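Local structure of ribulose-1,5-bisphosphate carboxylase/oxygenase large subunit (3QFW) at residues V251-A256 and D279-P284; L133-L138 and D337-I342. The protein is a Rubisco-like protein, related to the magnesium-dependent ribulose-bisphosphate carboxylases, and probably acts on a related substrate rather than fixing carbon dioxide. One frame throughout, in Å; residues are numbered along the deposited sequence.

Interaction 1 of 2, residues V251-A256 and D279-P284; sequences VVAHPA and DATVFP
V251 and D279 hold each other through two hydrogen bonds where two neighbouring parallel strands of the TIM barrel begin to pair. The carbonyl oxygen of V251 takes two donors: D279 N lies in its carbonyl plane at 2.7 Å, and a further one, A280 N, tilted from that plane, is longer at 3.2 Å. In return V251 N bonds D279 OD2 at 2.8 Å, nearly straight (166°) and on the lone pair that faces away from OD1. The carboxylate gets there because CG sits beside the backbone N and anti to the carbonyl carbon (chi1 -58°). Beyond this start the pairing is regular: A253 N points almost exactly at A280 O (177°), and A253 O receives V282 N at 3.0 Å. V252 and A280 lie on one face of the sheet, where V252 CG1 packs on V282 CG2 at 3.9 Å. A253 and T281 lie on the other, against F273 of helix 265-276, the helix that completes this beta-alpha-beta unit.

Further out, D279 OD1 accepts V117 N and G118 N, so one carboxylate ties the strand start to the beginning of helix 118-126. With an alanine here, V251 N would probably lose its acceptor, and so would these two amides. At the far end the chain leaves the strand at H254, whose ring stacks with H167. A256 N bonds H254 ND1 from outside the ring plane, and P255 CD rests 3.3 Å from V282 O.

Interaction 2 of 2, residues L133-L138 and D337-I342; sequences LTASAL and DVMLLI
The carbonyl oxygen of L133 is gripped twice by the neighbouring strand: L340 N bonds it at 2.9 Å from above the carbonyl plane, and M339 CA adds a CA-H...O contact. L340 O repeats the pattern, accepting A135 N and, more weakly, T134 CA. A135 O then takes I342 N at 2.9 Å, with L341 CA alongside. The straightest bond is the first of the ladder, from L133 N to V338 O (174°), and it lies in the carbonyl plane.

These bonds join the first and last of the eight parallel strands in the TIM barrel, closing the cylinder between segments 199 residues apart in sequence. The outward face carries T134 and L340, both of which pack on F360 of helix 353-366. L133, A135, M339 and L341 share the other face. There M339 CG meets L133 CB at 3.7 Å; its chain leaves the backbone anti to N (chi1 -175°) and bends at chi3, with SD coming to 4.0 Å from T134 O. L341 also starts anti to its N, and its CD1 presses on A135 CB at 3.5 Å, tighter than an ordinary methyl contact. The same CD1 lies 4.1 Å from A137 N, a buried amide for which the model offers no hydrogen-bonding partner. I342, at the edge of an unmodelled stretch, is exposed in the model, and its CG2 approaches A135 O at 3.8 Å.

How the interactions relate
Both interactions pair adjacent parallel strands of one barrel, but they differ in place and chemistry. The centre of interaction 1 lies about 3 Å, and that of interaction 2 about 14 Å, from the centre of the chain; the first joins strands linked by a single helix, the second strands far apart in sequence. All touching residues of interaction 1 are buried, whereas interaction 2 may reach solvent at I342, beside unmodelled chain. An aspartate side chain reinforces the first ladder and a neighbouring subunit packs on its far end; the second relies on backbone bonds and apolar side chains. They meet inside the barrel, where A280 CB lies 3.9 Å from M339 CE.

Interaction 1 of 2, residues V251-A256 and D279-P284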
ATOM      1  N   VAL B 251       8.560  15.522   9.847  1.00 26.33           N
ATOM      2  CA  VAL B 251       7.731  14.607   9.052  1.00 27.21           C
ATOM      3  C   VAL B 251       7.123  13.540   9.946  1.00 28.12           C
ATOM      4  O   VAL B 251       7.835  12.690  10.486  1.00 27.04           O
ATOM      5  CB  VAL B 251       8.528  13.930   7.942  1.00 24.46           C
ATOM      6  CG1 VAL B 251       7.636  12.887   7.193  1.00 24.72           C
ATOM      7  CG2 VAL B 251       9.073  14.976   6.983  1.00 28.46           C
ATOM      8  N   VAL B 252       5.807  13.593  10.106  1.00 26.33           N
ATOM      9  CA  VAL B 252       5.103  12.667  10.983  1.00 26.54           C
ATOM     10  C   VAL B 252       4.435  11.607  10.112  1.00 28.49           C
ATOM     11  O   VAL B 252       3.624  11.935   9.245  1.00 28.88           O
ATOM     12  CB  VAL B 252       4.010  13.380  11.797  1.00 28.62           C
ATOM     13  CG1 VAL B 252       3.356  12.410  12.771  1.00 29.96           C
ATOM     14  CG2 VAL B 252       4.575  14.608  12.540  1.00 30.49           C
ATOM     15  N   ALA B 253       4.760  10.343  10.344  1.00 29.33           N
ATOM     16  CA  ALA B 253       4.146   9.273   9.571  1.00 28.88           C
ATOM     17  C   ALA B 253       2.897   8.736  10.269  1.00 32.64           C
ATOM     18  O   ALA B 253       2.846   8.667  11.499  1.00 30.71           O
ATOM     19  CB  ALA B 253       5.148   8.159   9.309  1.00 30.00           C
ATOM     20  N   HIS B 254       1.888   8.391   9.469  1.00 23.61           N
ATOM     21  CA  HIS B 254       0.646   7.786   9.947  1.00 28.74           C
ATOM     22  C   HIS B 254       0.496   6.380   9.353  1.00 26.46           C
ATOM     23  O   HIS B 254       0.893   6.137   8.211  1.00 26.50           O
ATOM     24  CB  HIS B 254      -0.558   8.635   9.524  1.00 31.83           C
ATOM     25  CG  HIS B 254      -1.852   8.185  10.130  1.00 34.08           C
ATOM     26  ND1 HIS B 254      -2.670   7.250   9.533  1.00 29.67           N
ATOM     27  CD2 HIS B 254      -2.461   8.533  11.292  1.00 33.76           C
ATOM     28  CE1 HIS B 254      -3.729   7.042  10.295  1.00 31.50           C
ATOM     29  NE2 HIS B 254      -3.630   7.813  11.368  1.00 33.86           N
ATOM     30  N   PRO B 255      -0.096   5.453  10.117  1.00 25.92           N
ATOM     31  CA  PRO B 255      -0.092   4.057   9.669  1.00 27.29           C
ATOM     32  C   PRO B 255      -1.293   3.628   8.802  1.00 26.80           C
ATOM     33  O   PRO B 255      -1.491   2.429   8.631  1.00 26.58           O
ATOM     34  CB  PRO B 255      -0.109   3.286  10.992  1.00 25.25           C
ATOM     35  CG  PRO B 255      -0.939   4.157  11.891  1.00 25.53           C
ATOM     36  CD  PRO B 255      -0.531   5.580  11.527  1.00 27.16           C
ATOM     37  N   ALA B 256      -2.078   4.565   8.281  1.00 25.42           N
ATOM     38  CA  ALA B 256      -3.226   4.196   7.450  1.00 26.68           C
ATOM     39  C   ALA B 256      -2.820   3.190   6.362  1.00 27.72           C
ATOM     40  O   ALA B 256      -1.852   3.414   5.651  1.00 23.96           O
ATOM     41  CB  ALA B 256      -3.842   5.435   6.821  1.00 26.48           C
ATOM     42  N   ASP B 279      10.135  11.355  11.058  1.00 27.08           N
ATOM     43  CA  ASP B 279      10.708  11.882  12.299  1.00 26.32           C
ATOM     44  C   ASP B 279       9.882  11.471  13.504  1.00 29.94           C
ATOM     45  O   ASP B 279      10.413  11.331  14.619  1.00 30.54           O
ATOM     46  CB  ASP B 279      10.832  13.397  12.247  1.00 27.00           C
ATOM     47  CG  ASP B 279      11.685  13.861  11.092  1.00 27.65           C
ATOM     48  OD1 ASP B 279      12.898  13.567  11.096  1.00 29.10           O
ATOM     49  OD2 ASP B 279      11.139  14.523  10.191  1.00 28.64           O
ATOM     50  N   ALA B 280       8.585  11.286  13.285  1.00 27.01           N
ATOM     51  CA  ALA B 280       7.730  10.695  14.303  1.00 28.08           C
ATOM     52  C   ALA B 280       6.857   9.656  13.631  1.00 28.67           C
ATOM     53  O   ALA B 280       6.593   9.732  12.431  1.00 27.37           O
ATOM     54  CB  ALA B 280       6.877  11.745  15.005  1.00 28.27           C
ATOM     55  N   THR B 281       6.415   8.672  14.397  1.00 27.42           N
ATOM     56  CA  THR B 281       5.616   7.621  13.798  1.00 29.10           C
ATOM     57  C   THR B 281       4.442   7.238  14.701  1.00 31.44           C
ATOM     58  O   THR B 281       4.623   6.825  15.859  1.00 26.03           O
ATOM     59  CB  THR B 281       6.494   6.413  13.367  1.00 26.05           C
ATOM     60  OG1 THR B 281       5.684   5.453  12.692  1.00 26.61           O
ATOM     61  CG2 THR B 281       7.182   5.746  14.574  1.00 25.28           C
ATOM     62  N   VAL B 282       3.236   7.422  14.161  1.00 26.31           N
ATOM     63  CA  VAL B 282       1.999   7.184  14.893  1.00 27.05           C
ATOM     64  C   VAL B 282       1.630   5.700  14.827  1.00 27.53           C
ATOM     65  O   VAL B 282       1.788   5.063  13.797  1.00 25.98           O
ATOM     66  CB  VAL B 282       0.844   8.037  14.309  1.00 29.07           C
ATOM     67  CG1 VAL B 282      -0.479   7.745  15.016  1.00 29.72           C
ATOM     68  CG2 VAL B 282       1.190   9.522  14.364  1.00 27.64           C
ATOM     69  N   PHE B 283       1.154   5.156  15.942  1.00 27.21           N
ATOM     70  CA  PHE B 283       0.714   3.763  16.009  1.00 25.28           C
ATOM     71  C   PHE B 283      -0.265   3.608  17.162  1.00 31.74           C
ATOM     72  O   PHE B 283      -0.189   4.347  18.162  1.00 28.57           O
ATOM     73  CB  PHE B 283       1.899   2.811  16.202  1.00 25.86           C
ATOM     74  CG  PHE B 283       2.644   3.014  17.506  1.00 27.99           C
ATOM     75  CD1 PHE B 283       2.435   2.166  18.583  1.00 29.82           C
ATOM     76  CD2 PHE B 283       3.564   4.036  17.631  1.00 24.03           C
ATOM     77  CE1 PHE B 283       3.136   2.343  19.776  1.00 28.44           C
ATOM     78  CE2 PHE B 283       4.270   4.229  18.826  1.00 30.64           C
ATOM     79  CZ  PHE B 283       4.046   3.382  19.894  1.00 30.94           C
ATOM     80  N   PRO B 284      -1.189   2.654  17.031  1.00 32.10           N
ATOM     81  CA  PRO B 284      -2.175   2.417  18.086  1.00 33.65           C
ATOM     82  C   PRO B 284      -1.517   1.774  19.297  1.00 33.29           C
ATOM     83  O   PRO B 284      -0.828   0.756  19.178  1.00 29.68           O
ATOM     84  CB  PRO B 284      -3.189   1.473  17.419  1.00 37.56           C
ATOM     85  CG  PRO B 284      -2.441   0.831  16.296  1.00 32.29           C
ATOM     86  CD  PRO B 284      -1.438   1.834  15.825  1.00 28.99           C
TER

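Interaction 2 of 2, residues L133-L138 and D337-I342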
ATOM      1  N   LEU B 133       6.851  14.163  25.074  1.00 30.27           N
ATOM      2  CA  LEU B 133       6.105  15.174  24.340  1.00 29.86           C
ATOM      3  C   LEU B 133       4.621  14.826  24.262  1.00 29.78           C
ATOM      4  O   LEU B 133       4.208  13.724  24.625  1.00 28.69           O
ATOM      5  CB  LEU B 133       6.692  15.377  22.938  1.00 31.76           C
ATOM      6  CG  LEU B 133       8.004  16.162  22.874  1.00 28.56           C
ATOM      7  CD1 LEU B 133       9.187  15.389  23.468  1.00 35.74           C
ATOM      8  CD2 LEU B 133       8.296  16.569  21.445  1.00 29.01           C
ATOM      9  N   THR B 134       3.830  15.785  23.797  1.00 30.53           N
ATOM     10  CA  THR B 134       2.388  15.623  23.693  1.00 29.56           C
ATOM     11  C   THR B 134       1.891  16.001  22.299  1.00 33.41           C
ATOM     12  O   THR B 134       2.442  16.891  21.643  1.00 33.55           O
ATOM     13  CB  THR B 134       1.642  16.496  24.729  1.00 32.32           C
ATOM     14  OG1 THR B 134       1.779  17.878  24.376  1.00 36.30           O
ATOM     15  CG2 THR B 134       2.202  16.281  26.138  1.00 34.07           C
ATOM     16  N   ALA B 135       0.853  15.310  21.841  1.00 29.51           N
ATOM     17  CA  ALA B 135       0.221  15.652  20.571  1.00 29.52           C
ATOM     18  C   ALA B 135      -1.284  15.504  20.676  1.00 30.92           C
ATOM     19  O   ALA B 135      -1.784  14.754  21.519  1.00 32.74           O
ATOM     20  CB  ALA B 135       0.760  14.759  19.446  1.00 30.31           C
ATOM     21  N   SER B 136      -2.001  16.205  19.805  1.00 29.95           N
ATOM     22  CA  SER B 136      -3.428  15.978  19.628  1.00 34.02           C
ATOM     23  C   SER B 136      -3.800  16.054  18.156  1.00 35.24           C
ATOM     24  O   SER B 136      -3.056  16.605  17.339  1.00 37.67           O
ATOM     25  CB  SER B 136      -4.248  17.003  20.407  1.00 35.07           C
ATOM     26  OG  SER B 136      -5.593  16.580  20.529  1.00 38.39           O
ATOM     27  N   ALA B 137      -4.957  15.501  17.818  1.00 35.17           N
ATOM     28  CA  ALA B 137      -5.429  15.563  16.444  1.00 35.19           C
ATOM     29  C   ALA B 137      -6.617  16.504  16.335  1.00 37.31           C
ATOM     30  O   ALA B 137      -7.361  16.699  17.301  1.00 39.58           O
ATOM     31  CB  ALA B 137      -5.787  14.169  15.926  1.00 38.02           C
ATOM     32  N   LEU B 138      -6.766  17.107  15.161  1.00 35.31           N
ATOM     33  CA  LEU B 138      -7.925  17.928  14.852  1.00 34.98           C
ATOM     34  C   LEU B 138      -9.032  17.043  14.278  1.00 34.14           C
ATOM     35  O   LEU B 138      -8.879  16.454  13.211  1.00 39.29           O
ATOM     36  CB  LEU B 138      -7.559  19.012  13.840  1.00 37.81           C
ATOM     37  CG  LEU B 138      -6.456  19.993  14.234  1.00 34.41           C
ATOM     38  CD1 LEU B 138      -6.256  20.998  13.116  1.00 35.24           C
ATOM     39  CD2 LEU B 138      -6.762  20.699  15.571  1.00 37.13           C
ATOM     40  N   ASP B 337      11.288   9.263  25.983  1.00 30.97           N
ATOM     41  CA  ASP B 337      11.533   9.491  24.560  1.00 30.40           C
ATOM     42  C   ASP B 337      10.334   9.003  23.736  1.00 32.06           C
ATOM     43  O   ASP B 337      10.410   8.011  23.004  1.00 31.05           O
ATOM     44  CB  ASP B 337      12.818   8.800  24.107  1.00 31.36           C
ATOM     45  CG  ASP B 337      14.074   9.543  24.538  1.00 35.25           C
ATOM     46  OD1 ASP B 337      13.989  10.744  24.882  1.00 34.45           O
ATOM     47  OD2 ASP B 337      15.156   8.918  24.514  1.00 31.39           O
ATOM     48  N   VAL B 338       9.230   9.726  23.869  1.00 30.24           N
ATOM     49  CA  VAL B 338       7.945   9.311  23.328  1.00 27.59           C
ATOM     50  C   VAL B 338       7.070  10.550  23.210  1.00 32.28           C
ATOM     51  O   VAL B 338       7.235  11.509  23.973  1.00 31.42           O
ATOM     52  CB  VAL B 338       7.265   8.292  24.264  1.00 30.60           C
ATOM     53  CG1 VAL B 338       6.895   8.952  25.597  1.00 27.98           C
ATOM     54  CG2 VAL B 338       6.033   7.669  23.610  1.00 28.76           C
ATOM     55  N   MET B 339       6.160  10.550  22.243  1.00 27.75           N
ATOM     56  CA  MET B 339       5.158  11.611  22.146  1.00 30.97           C
ATOM     57  C   MET B 339       3.758  11.007  22.297  1.00 33.58           C
ATOM     58  O   MET B 339       3.297  10.254  21.430  1.00 29.49           O
ATOM     59  CB  MET B 339       5.290  12.361  20.813  1.00 32.78           C
ATOM     60  CG  MET B 339       4.368  13.579  20.651  1.00 31.06           C
ATOM     61  SD  MET B 339       4.883  14.703  19.322  1.00 23.43           S
ATOM     62  CE  MET B 339       4.933  13.572  17.914  1.00 29.69           C
ATOM     63  N   LEU B 340       3.087  11.322  23.402  1.00 28.21           N
ATOM     64  CA  LEU B 340       1.754  10.778  23.655  1.00 28.72           C
ATOM     65  C   LEU B 340       0.674  11.515  22.870  1.00 31.14           C
ATOM     66  O   LEU B 340       0.490  12.718  23.011  1.00 31.52           O
ATOM     67  CB  LEU B 340       1.431  10.807  25.160  1.00 29.09           C
ATOM     68  CG  LEU B 340       2.436  10.127  26.092  1.00 29.07           C
ATOM     69  CD1 LEU B 340       2.003  10.296  27.539  1.00 29.03           C
ATOM     70  CD2 LEU B 340       2.628   8.655  25.764  1.00 28.53           C
ATOM     71  N   LEU B 341      -0.053  10.787  22.034  1.00 31.44           N
ATOM     72  CA  LEU B 341      -1.132  11.408  21.275  1.00 31.19           C
ATOM     73  C   LEU B 341      -2.447  11.247  22.016  1.00 35.38           C
ATOM     74  O   LEU B 341      -2.905  10.129  22.226  1.00 39.45           O
ATOM     75  CB  LEU B 341      -1.219  10.786  19.881  1.00 29.18           C
ATOM     76  CG  LEU B 341      -2.272  11.325  18.916  1.00 35.60           C
ATOM     77  CD1 LEU B 341      -1.981  12.765  18.578  1.00 34.59           C
ATOM     78  CD2 LEU B 341      -2.288  10.462  17.650  1.00 39.11           C
ATOM     79  N   ILE B 342      -3.035  12.354  22.458  1.00 33.59           N
ATOM     80  CA  ILE B 342      -4.426  12.307  22.893  1.00 44.11           C
ATOM     81  C   ILE B 342      -5.326  13.047  21.905  1.00 39.79           C
ATOM     82  O   ILE B 342      -6.067  12.427  21.144  1.00 46.89           O
ATOM     83  CB  ILE B 342      -4.631  12.897  24.282  1.00 46.67           C
ATOM     84  CG1 ILE B 342      -6.069  12.635  24.741  1.00 52.71           C
ATOM     85  CG2 ILE B 342      -4.349  14.391  24.264  1.00 48.35           C
ATOM     86  CD1 ILE B 342      -6.668  11.343  24.179  1.00 52.56           C
TER